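Local coordinates for type II secretion pathway related protein (Escherichia coli, PDB 3SOL) that probably acts as the pilotin of a type II secretion system, a small lipoprotein that guides the secretin to the outer membrane, at residues T17-M22 / V65-D70; C24-L29 / E80-L85. All coordinates share one frame; numbering follows the deposited sequence.

Contact 1: residues T17-M22 / V65-D70; sequences TRYLKM and VRLTRD
Tyr19 reaches out from helix 5-23 and brings the CE1 side and the hydroxyl of its ring up to the last turn of helix 53-69, where it meets Leu67 and Thr68. The backbones stay well apart, with the CA atoms of Tyr19 and Leu67 8.1 Å from each other, and the tyrosine spans that gap almost alone. Its CE1 lies 3.7 Å from CB of Leu67 and equally far from CG2 of Thr68; both aliphatic groups approach the ring obliquely. Farther out, CA of Thr68 lies at the edge of the ring, in its plane, 3.5 Å from OH of Tyr19.

Leu67 offers mainly CB, the root of its side chain, to the tyrosine. Its branched end packs on Phe81, and the side chain also touches Ser15 of helix 5-23. Thr68 divides its two branches: CG2 faces the tyrosine, while OG1, set between the backbone N and the carbonyl carbon (chi1 68°), turns back along its own helix to hydrogen-bond Val65 O at 2.9 Å. Val65 O also accepts from Arg69 N, and both donors arrive on the same face of its carbonyl plane.

No hydrogen bond joins the two segments. The phenol oxygen of Tyr19 instead bonds to Glu74 and Lys77 of helix 74-84, and Lys77 NZ also hydrogen-bonds Leu67 O and Asp70 O. These bonds probably help hold the ring in place between the three helices. Tyr64 meets the tyrosine ring as well. The arrangement is a helix-helix contact in an all-helical pilotin domain, made by one large aromatic residue bridging helix 5-23 and the C-terminal end of helix 53-69.

Contact 2: residues C24-L29 / E80-L85; sequences CNRSDL and EFNRRL
Arg26 and Asn82 make the single direct hydrogen bond between the loop 24-29 and the helical segment 80-85. Arg26 NH1 donates to Asn82 OD1 over 2.9 Å, with an N-H...O angle of 154°. The oxygen lies at the guanidinium edge, close to its plane, but the donor stands 46° out of the amide carbonyl plane and so does not follow a lone pair. The two flat groups are turned 41° against each other. The arginine chain is bent at both chi2 and chi3, which also brings its CD to 3.5 Å from Asn82 OD1.

A salt bridge within the loop orients the arginine. It forms inside the type I beta turn from Arg26 to Leu29: Arg26 grips the carboxylate of Asp28 side-on, NE to OD1 at 2.8 Å and NH2 to OD2 at 2.7 Å, each oxygen using its syn lone pair. Both bonds are nearly straight and run in the guanidinium plane, which holds the group's rotation and presents NH1 to the helix.

A water extends the contact, accepting from Arg26 NH1 and donating to Asn82 O. Asn82 thus meets the loop directly through OD1 and, by way of this water, through its backbone carbonyl.

A covalent link lies close by, the disulfide between Cys24 and Cys78 of helix 74-84. The contact lies at the surface. Leu20 of helix 5-23 packs on Asn82 and Phe81, Ile89 of helix 86-93 touches Arg26 and Leu29, and the loop runs on into helix 32-45.

In the fold
From the N terminus, helix 5-23 carries the first side of contact 1 and runs directly into the loop that holds the first side of contact 2. After helix 32-45 the chain returns along helix 53-69, whose end closes contact 1 across 42 intervening residues; helix 74-84 then closes contact 2 across 50. The two closures therefore cross rather than nest. Their centres are 11 Å apart, and Leu20 joins them: its O is probably hydrogen-bonded to Arg26 N, while its CD1 packs on Leu85. Together the contacts tie helix 5-23 and its following loop to the successive helices 53-69 and 74-84.

Contact 1: residues T17-M22 / V65-D70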
ATOM      1  N   THR A  17      -1.168  -0.631  -3.099  1.00 20.70           N
ATOM      2  CA  THR A  17      -2.601  -0.832  -2.980  1.00 20.50           C
ATOM      3  C   THR A  17      -3.337   0.320  -3.668  1.00 19.36           C
ATOM      4  O   THR A  17      -4.328   0.112  -4.381  1.00 18.47           O
ATOM      5  CB  THR A  17      -3.007  -0.973  -1.480  1.00 22.15           C
ATOM      6  OG1 THR A  17      -2.266  -2.077  -0.903  1.00 24.56           O
ATOM      7  CG2 THR A  17      -4.459  -1.251  -1.362  1.00 22.81           C
ATOM      8  N   ARG A  18      -2.836   1.544  -3.490  1.00 19.74           N
ATOM      9  CA  ARG A  18      -3.357   2.702  -4.247  1.00 19.51           C
ATOM     10  C   ARG A  18      -3.200   2.517  -5.766  1.00 17.98           C
ATOM     11  O   ARG A  18      -4.102   2.822  -6.562  1.00 17.33           O
ATOM     12  CB  ARG A  18      -2.679   3.971  -3.799  1.00 21.09           C
ATOM     13  CG  ARG A  18      -3.056   5.193  -4.577  1.00 24.54           C
ATOM     14  CD  ARG A  18      -2.242   6.369  -4.022  1.00 31.27           C
ATOM     15  NE  ARG A  18      -2.535   7.614  -4.706  1.00 36.28           N
ATOM     16  CZ  ARG A  18      -1.915   8.771  -4.471  1.00 41.70           C
ATOM     17  NH1 ARG A  18      -0.935   8.857  -3.570  1.00 43.88           N
ATOM     18  NH2 ARG A  18      -2.292   9.858  -5.137  1.00 45.38           N
ATOM     19  N   TYR A  19      -2.057   2.003  -6.169  1.00 16.96           N
ATOM     20  CA  TYR A  19      -1.821   1.715  -7.583  1.00 16.32           C
ATOM     21  C   TYR A  19      -2.844   0.707  -8.119  1.00 14.67           C
ATOM     22  O   TYR A  19      -3.393   0.905  -9.187  1.00 14.36           O
ATOM     23  CB  TYR A  19      -0.389   1.231  -7.808  1.00 16.83           C
ATOM     24  CG  TYR A  19       0.190   1.665  -9.143  1.00 16.46           C
ATOM     25  CD1 TYR A  19       1.010   2.770  -9.222  1.00 19.10           C
ATOM     26  CD2 TYR A  19      -0.093   0.977 -10.318  1.00 18.28           C
ATOM     27  CE1 TYR A  19       1.551   3.190 -10.422  1.00 19.34           C
ATOM     28  CE2 TYR A  19       0.441   1.406 -11.555  1.00 16.77           C
ATOM     29  CZ  TYR A  19       1.263   2.511 -11.578  1.00 18.97           C
ATOM     30  OH  TYR A  19       1.836   2.982 -12.732  1.00 18.42           O
ATOM     31  N   LEU A  20      -3.126  -0.349  -7.356  1.00 14.63           N
ATOM     32  CA  LEU A  20      -4.119  -1.339  -7.768  1.00 14.09           C
ATOM     33  C   LEU A  20      -5.499  -0.730  -7.943  1.00 14.35           C
ATOM     34  O   LEU A  20      -6.206  -1.029  -8.921  1.00 13.36           O
ATOM     35  CB  LEU A  20      -4.180  -2.494  -6.758  1.00 14.43           C
ATOM     36  CG  LEU A  20      -3.037  -3.491  -6.828  1.00 15.11           C
ATOM     37  CD1 LEU A  20      -3.265  -4.592  -5.789  1.00 16.01           C
ATOM     38  CD2 LEU A  20      -2.914  -4.081  -8.268  1.00 14.10           C
ATOM     39  N   LYS A  21      -5.884   0.126  -7.004  1.00 14.44           N
ATOM     40  CA  LYS A  21      -7.187   0.759  -7.040  1.00 16.22           C
ATOM     41  C   LYS A  21      -7.330   1.752  -8.190  1.00 17.01           C
ATOM     42  O   LYS A  21      -8.349   1.796  -8.850  1.00 18.19           O
ATOM     43  CB  LYS A  21      -7.456   1.473  -5.717  1.00 17.06           C
ATOM     44  CG  LYS A  21      -7.777   0.536  -4.591  1.00 19.93           C
ATOM     45  CD  LYS A  21      -7.685   1.241  -3.227  1.00 25.03           C
ATOM     46  CE  LYS A  21      -8.660   2.357  -3.065  1.00 29.34           C
ATOM     47  NZ  LYS A  21      -8.452   3.013  -1.736  1.00 32.76           N
ATOM     48  N   MET A  22      -6.297   2.550  -8.410  1.00 16.98           N
ATOM     49  CA  MET A  22      -6.349   3.641  -9.370  1.00 18.01           C
ATOM     50  C   MET A  22      -6.107   3.142 -10.809  1.00 16.11           C
ATOM     51  O   MET A  22      -6.752   3.611 -11.743  1.00 15.84           O
ATOM     52  CB  MET A  22      -5.302   4.716  -9.007  1.00 19.11           C
ATOM     53  CG  MET A  22      -5.623   5.502  -7.737  1.00 24.75           C
ATOM     54  SD  MET A  22      -6.829   6.846  -7.979  1.00 34.11           S
ATOM     55  CE  MET A  22      -6.260   7.529  -9.470  1.00 28.42           C
ATOM     56  N   VAL A  65       4.320   8.283  -6.858  1.00 29.84           N
ATOM     57  CA  VAL A  65       4.838   9.054  -7.978  1.00 31.92           C
ATOM     58  C   VAL A  65       5.961   8.299  -8.685  1.00 31.80           C
ATOM     59  O   VAL A  65       5.980   8.218  -9.920  1.00 32.09           O
ATOM     60  CB  VAL A  65       5.333  10.414  -7.530  1.00 34.86           C
ATOM     61  CG1 VAL A  65       6.088  11.104  -8.671  1.00 37.58           C
ATOM     62  CG2 VAL A  65       4.157  11.250  -7.039  1.00 36.87           C
ATOM     63  N   ARG A  66       6.875   7.725  -7.915  1.00 32.02           N
ATOM     64  CA  ARG A  66       7.951   6.937  -8.503  1.00 32.93           C
ATOM     65  C   ARG A  66       7.397   5.740  -9.269  1.00 29.85           C
ATOM     66  O   ARG A  66       7.884   5.441 -10.359  1.00 28.93           O
ATOM     67  CB  ARG A  66       8.970   6.482  -7.449  1.00 34.98           C
ATOM     68  CG  ARG A  66       9.631   7.632  -6.728  1.00 41.20           C
ATOM     69  CD  ARG A  66      10.989   7.257  -6.158  1.00 48.61           C
ATOM     70  NE  ARG A  66      10.933   6.235  -5.110  1.00 52.32           N
ATOM     71  CZ  ARG A  66      10.736   6.470  -3.806  1.00 56.45           C
ATOM     72  NH1 ARG A  66      10.532   7.704  -3.340  1.00 58.42           N
ATOM     73  NH2 ARG A  66      10.731   5.446  -2.952  1.00 57.79           N
ATOM     74  N   LEU A  67       6.368   5.079  -8.722  1.00 27.02           N
ATOM     75  CA  LEU A  67       5.771   3.913  -9.378  1.00 25.20           C
ATOM     76  C   LEU A  67       5.125   4.293 -10.703  1.00 24.42           C
ATOM     77  O   LEU A  67       5.275   3.558 -11.674  1.00 23.32           O
ATOM     78  CB  LEU A  67       4.734   3.220  -8.484  1.00 23.74           C
ATOM     79  CG  LEU A  67       5.231   2.593  -7.175  1.00 26.28           C
ATOM     80  CD1 LEU A  67       4.046   2.103  -6.333  1.00 25.27           C
ATOM     81  CD2 LEU A  67       6.200   1.456  -7.474  1.00 28.79           C
ATOM     82  N   THR A  68       4.422   5.427 -10.757  1.00 24.76           N
ATOM     83  CA  THR A  68       3.791   5.855 -12.014  1.00 25.25           C
ATOM     84  C   THR A  68       4.838   6.137 -13.101  1.00 26.89           C
ATOM     85  O   THR A  68       4.605   5.847 -14.269  1.00 27.15           O
ATOM     86  CB  THR A  68       2.849   7.079 -11.855  1.00 26.01           C
ATOM     87  OG1 THR A  68       3.605   8.261 -11.531  1.00 30.50           O
ATOM     88  CG2 THR A  68       1.826   6.814 -10.770  1.00 24.58           C
ATOM     89  N   ARG A  69       5.994   6.663 -12.706  1.00 28.56           N
ATOM     90  CA  ARG A  69       7.056   7.010 -13.639  1.00 30.38           C
ATOM     91  C   ARG A  69       7.892   5.829 -14.111  1.00 29.52           C
ATOM     92  O   ARG A  69       8.584   5.942 -15.111  1.00 30.47           O
ATOM     93  CB  ARG A  69       8.012   7.995 -12.995  1.00 33.41           C
ATOM     94  CG  ARG A  69       7.441   9.322 -12.656  1.00 37.74           C
ATOM     95  CD  ARG A  69       8.513  10.106 -11.928  1.00 44.41           C
ATOM     96  NE  ARG A  69       8.036  11.392 -11.461  1.00 51.25           N
ATOM     97  CZ  ARG A  69       7.898  12.473 -12.224  1.00 56.76           C
ATOM     98  NH1 ARG A  69       8.200  12.444 -13.523  1.00 59.12           N
ATOM     99  NH2 ARG A  69       7.457  13.599 -11.675  1.00 59.15           N
ATOM    100  N   ASP A  70       7.862   4.716 -13.381  1.00 27.36           N
ATOM    101  CA  ASP A  70       8.633   3.514 -13.746  1.00 27.22           C
ATOM    102  C   ASP A  70       8.184   3.047 -15.132  1.00 25.89           C
ATOM    103  O   ASP A  70       6.991   3.011 -15.404  1.00 23.45           O
ATOM    104  CB  ASP A  70       8.394   2.434 -12.687  1.00 26.37           C
ATOM    105  CG  ASP A  70       9.179   1.177 -12.929  1.00 29.12           C
ATOM    106  OD1 ASP A  70       8.838   0.430 -13.864  1.00 30.63           O
ATOM    107  OD2 ASP A  70      10.131   0.924 -12.159  1.00 33.68           O
TER

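Contact 2: residues C24-L29 / E80-L85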
ATOM      1  N   CYS A  24      -5.396  -0.383 -11.816  1.00 13.69           N
ATOM      2  CA  CYS A  24      -5.593  -1.822 -12.039  1.00 13.26           C
ATOM      3  C   CYS A  24      -6.996  -2.287 -11.646  1.00 13.40           C
ATOM      4  O   CYS A  24      -7.203  -3.462 -11.348  1.00 13.41           O
ATOM      5  CB  CYS A  24      -4.540  -2.633 -11.290  1.00 13.79           C
ATOM      6  SG  CYS A  24      -2.849  -2.058 -11.545  1.00 14.02           S
ATOM      7  N   ASN A  25      -7.951  -1.361 -11.623  1.00 12.00           N
ATOM      8  CA  ASN A  25      -9.350  -1.699 -11.526  1.00 12.52           C
ATOM      9  C   ASN A  25      -9.781  -2.489 -10.292  1.00 13.06           C
ATOM     10  O   ASN A  25     -10.812  -3.139 -10.322  1.00 14.48           O
ATOM     11  CB  ASN A  25      -9.792  -2.397 -12.813  1.00 13.18           C
ATOM     12  CG  ASN A  25      -9.817  -1.458 -13.989  1.00 13.11           C
ATOM     13  OD1 ASN A  25     -10.383  -0.367 -13.894  1.00 12.68           O
ATOM     14  ND2 ASN A  25      -9.188  -1.850 -15.086  1.00 13.26           N
ATOM     15  N   ARG A  26      -9.046  -2.361  -9.180  1.00 13.17           N
ATOM     16  CA  ARG A  26      -9.373  -3.133  -7.968  1.00 14.20           C
ATOM     17  C   ARG A  26     -10.410  -2.390  -7.137  1.00 15.23           C
ATOM     18  O   ARG A  26     -10.125  -1.830  -6.077  1.00 16.92           O
ATOM     19  CB  ARG A  26      -8.135  -3.489  -7.153  1.00 14.19           C
ATOM     20  CG  ARG A  26      -7.245  -4.487  -7.837  1.00 13.88           C
ATOM     21  CD  ARG A  26      -7.873  -5.893  -7.969  1.00 14.55           C
ATOM     22  NE  ARG A  26      -8.333  -6.476  -6.714  1.00 17.06           N
ATOM     23  CZ  ARG A  26      -7.674  -7.360  -5.960  1.00 17.57           C
ATOM     24  NH1 ARG A  26      -6.458  -7.788  -6.289  1.00 16.44           N
ATOM     25  NH2 ARG A  26      -8.271  -7.860  -4.883  1.00 17.62           N
ATOM     26  N   SER A  27     -11.630  -2.446  -7.658  1.00 15.63           N
ATOM     27  CA  SER A  27     -12.807  -1.862  -7.055  1.00 17.51           C
ATOM     28  C   SER A  27     -13.209  -2.479  -5.706  1.00 18.95           C
ATOM     29  O   SER A  27     -14.024  -1.905  -4.983  1.00 20.23           O
ATOM     30  CB  SER A  27     -13.949  -2.083  -8.020  1.00 18.83           C
ATOM     31  OG  SER A  27     -14.043  -3.460  -8.376  1.00 16.92           O
ATOM     32  N   ASP A  28     -12.688  -3.668  -5.421  1.00 18.30           N
ATOM     33  CA  ASP A  28     -13.042  -4.413  -4.226  1.00 21.01           C
ATOM     34  C   ASP A  28     -12.258  -3.963  -3.020  1.00 22.02           C
ATOM     35  O   ASP A  28     -12.636  -4.274  -1.882  1.00 23.51           O
ATOM     36  CB  ASP A  28     -12.823  -5.919  -4.440  1.00 21.19           C
ATOM     37  CG  ASP A  28     -11.423  -6.252  -4.940  1.00 21.57           C
ATOM     38  OD1 ASP A  28     -10.901  -5.572  -5.873  1.00 20.86           O
ATOM     39  OD2 ASP A  28     -10.846  -7.230  -4.409  1.00 24.34           O
ATOM     40  N   LEU A  29     -11.164  -3.251  -3.239  1.00 21.83           N
ATOM     41  CA  LEU A  29     -10.296  -2.856  -2.125  1.00 22.69           C
ATOM     42  C   LEU A  29     -10.868  -1.673  -1.338  1.00 24.81           C
ATOM     43  O   LEU A  29     -11.530  -0.811  -1.912  1.00 24.19           O
ATOM     44  CB  LEU A  29      -8.881  -2.567  -2.644  1.00 21.57           C
ATOM     45  CG  LEU A  29      -8.243  -3.787  -3.286  1.00 21.45           C
ATOM     46  CD1 LEU A  29      -6.841  -3.469  -3.825  1.00 21.67           C
ATOM     47  CD2 LEU A  29      -8.230  -4.993  -2.300  1.00 22.11           C
ATOM     48  N   GLU A  80       2.129  -7.857 -11.067  1.00 16.34           N
ATOM     49  CA  GLU A  80       3.063  -8.008  -9.953  1.00 17.58           C
ATOM     50  C   GLU A  80       2.409  -7.641  -8.622  1.00 17.22           C
ATOM     51  O   GLU A  80       2.523  -8.393  -7.638  1.00 18.26           O
ATOM     52  CB  GLU A  80       4.332  -7.165 -10.194  1.00 18.26           C
ATOM     53  CG  GLU A  80       5.201  -7.687 -11.335  1.00 20.34           C
ATOM     54  CD  GLU A  80       6.013  -8.928 -10.972  1.00 25.42           C
ATOM     55  OE1 GLU A  80       5.829  -9.521  -9.880  1.00 26.13           O
ATOM     56  OE2 GLU A  80       6.848  -9.334 -11.802  1.00 29.23           O
ATOM     57  N   PHE A  81       1.703  -6.507  -8.581  1.00 16.43           N
ATOM     58  CA  PHE A  81       1.059  -6.079  -7.341  1.00 17.06           C
ATOM     59  C   PHE A  81      -0.111  -6.964  -6.932  1.00 17.14           C
ATOM     60  O   PHE A  81      -0.254  -7.252  -5.750  1.00 17.78           O
ATOM     61  CB  PHE A  81       0.589  -4.631  -7.420  1.00 16.32           C
ATOM     62  CG  PHE A  81       1.697  -3.622  -7.539  1.00 18.02           C
ATOM     63  CD1 PHE A  81       2.948  -3.855  -7.017  1.00 23.99           C
ATOM     64  CD2 PHE A  81       1.450  -2.407  -8.157  1.00 20.03           C
ATOM     65  CE1 PHE A  81       3.948  -2.887  -7.116  1.00 27.73           C
ATOM     66  CE2 PHE A  81       2.437  -1.434  -8.268  1.00 22.03           C
ATOM     67  CZ  PHE A  81       3.681  -1.673  -7.752  1.00 24.59           C
ATOM     68  N   ASN A  82      -0.921  -7.415  -7.891  1.00 17.08           N
ATOM     69  CA  ASN A  82      -2.041  -8.323  -7.581  1.00 17.42           C
ATOM     70  C   ASN A  82      -1.567  -9.621  -6.944  1.00 19.62           C
ATOM     71  O   ASN A  82      -2.205 -10.124  -6.012  1.00 20.21           O
ATOM     72  CB  ASN A  82      -2.922  -8.631  -8.817  1.00 16.96           C
ATOM     73  CG  ASN A  82      -3.954  -7.560  -9.105  1.00 16.35           C
ATOM     74  OD1 ASN A  82      -4.497  -6.943  -8.186  1.00 18.93           O
ATOM     75  ND2 ASN A  82      -4.286  -7.368 -10.387  1.00 15.25           N
ATOM     76  N   ARG A  83      -0.444 -10.157  -7.436  1.00 20.51           N
ATOM     77  CA  ARG A  83       0.154 -11.351  -6.850  1.00 23.53           C
ATOM     78  C   ARG A  83       0.740 -11.091  -5.463  1.00 24.97           C
ATOM     79  O   ARG A  83       0.492 -11.847  -4.504  1.00 26.10           O
ATOM     80  CB  ARG A  83       1.235 -11.899  -7.794  1.00 24.75           C
ATOM     81  CG  ARG A  83       1.891 -13.161  -7.298  1.00 30.88           C
ATOM     82  CD  ARG A  83       3.000 -13.613  -8.234  1.00 35.61           C
ATOM     83  NE  ARG A  83       3.654 -14.827  -7.734  1.00 42.55           N
ATOM     84  CZ  ARG A  83       3.628 -16.023  -8.329  1.00 46.61           C
ATOM     85  NH1 ARG A  83       2.987 -16.208  -9.483  1.00 48.29           N
ATOM     86  NH2 ARG A  83       4.272 -17.043  -7.774  1.00 50.12           N
ATOM     87  N   ARG A  84       1.531 -10.032  -5.350  1.00 24.92           N
ATOM     88  CA  ARG A  84       2.306  -9.779  -4.136  1.00 28.46           C
ATOM     89  C   ARG A  84       1.472  -9.298  -2.944  1.00 28.46           C
ATOM     90  O   ARG A  84       1.820  -9.599  -1.801  1.00 28.55           O
ATOM     91  CB  ARG A  84       3.404  -8.764  -4.435  1.00 29.44           C
ATOM     92  CG  ARG A  84       4.426  -9.300  -5.427  1.00 34.74           C
ATOM     93  CD  ARG A  84       5.794  -9.503  -4.814  1.00 44.07           C
ATOM     94  NE  ARG A  84       6.746 -10.097  -5.766  1.00 49.46           N
ATOM     95  CZ  ARG A  84       7.169  -9.507  -6.892  1.00 52.08           C
ATOM     96  NH1 ARG A  84       6.743  -8.290  -7.236  1.00 50.74           N
ATOM     97  NH2 ARG A  84       8.032 -10.142  -7.690  1.00 54.28           N
ATOM     98  N   LEU A  85       0.373  -8.588  -3.202  1.00 26.96           N
ATOM     99  CA  LEU A  85      -0.427  -7.993  -2.122  1.00 28.44           C
ATOM    100  C   LEU A  85      -1.486  -8.947  -1.522  1.00 30.14           C
ATOM    101  O   LEU A  85      -2.273  -8.546  -0.658  1.00 31.23           O
ATOM    102  CB  LEU A  85      -1.077  -6.694  -2.597  1.00 26.86           C
ATOM    103  CG  LEU A  85      -0.126  -5.509  -2.779  1.00 27.34           C
ATOM    104  CD1 LEU A  85      -0.837  -4.330  -3.430  1.00 27.92           C
ATOM    105  CD2 LEU A  85       0.409  -5.083  -1.437  1.00 30.66           C
TER
HETATM  106  O   HOH W   1      -5.349  -5.695 -11.968  1.00 40.33           O
HETATM  107  O   HOH W   2      -4.729  -9.763  -5.048  1.00 22.81           O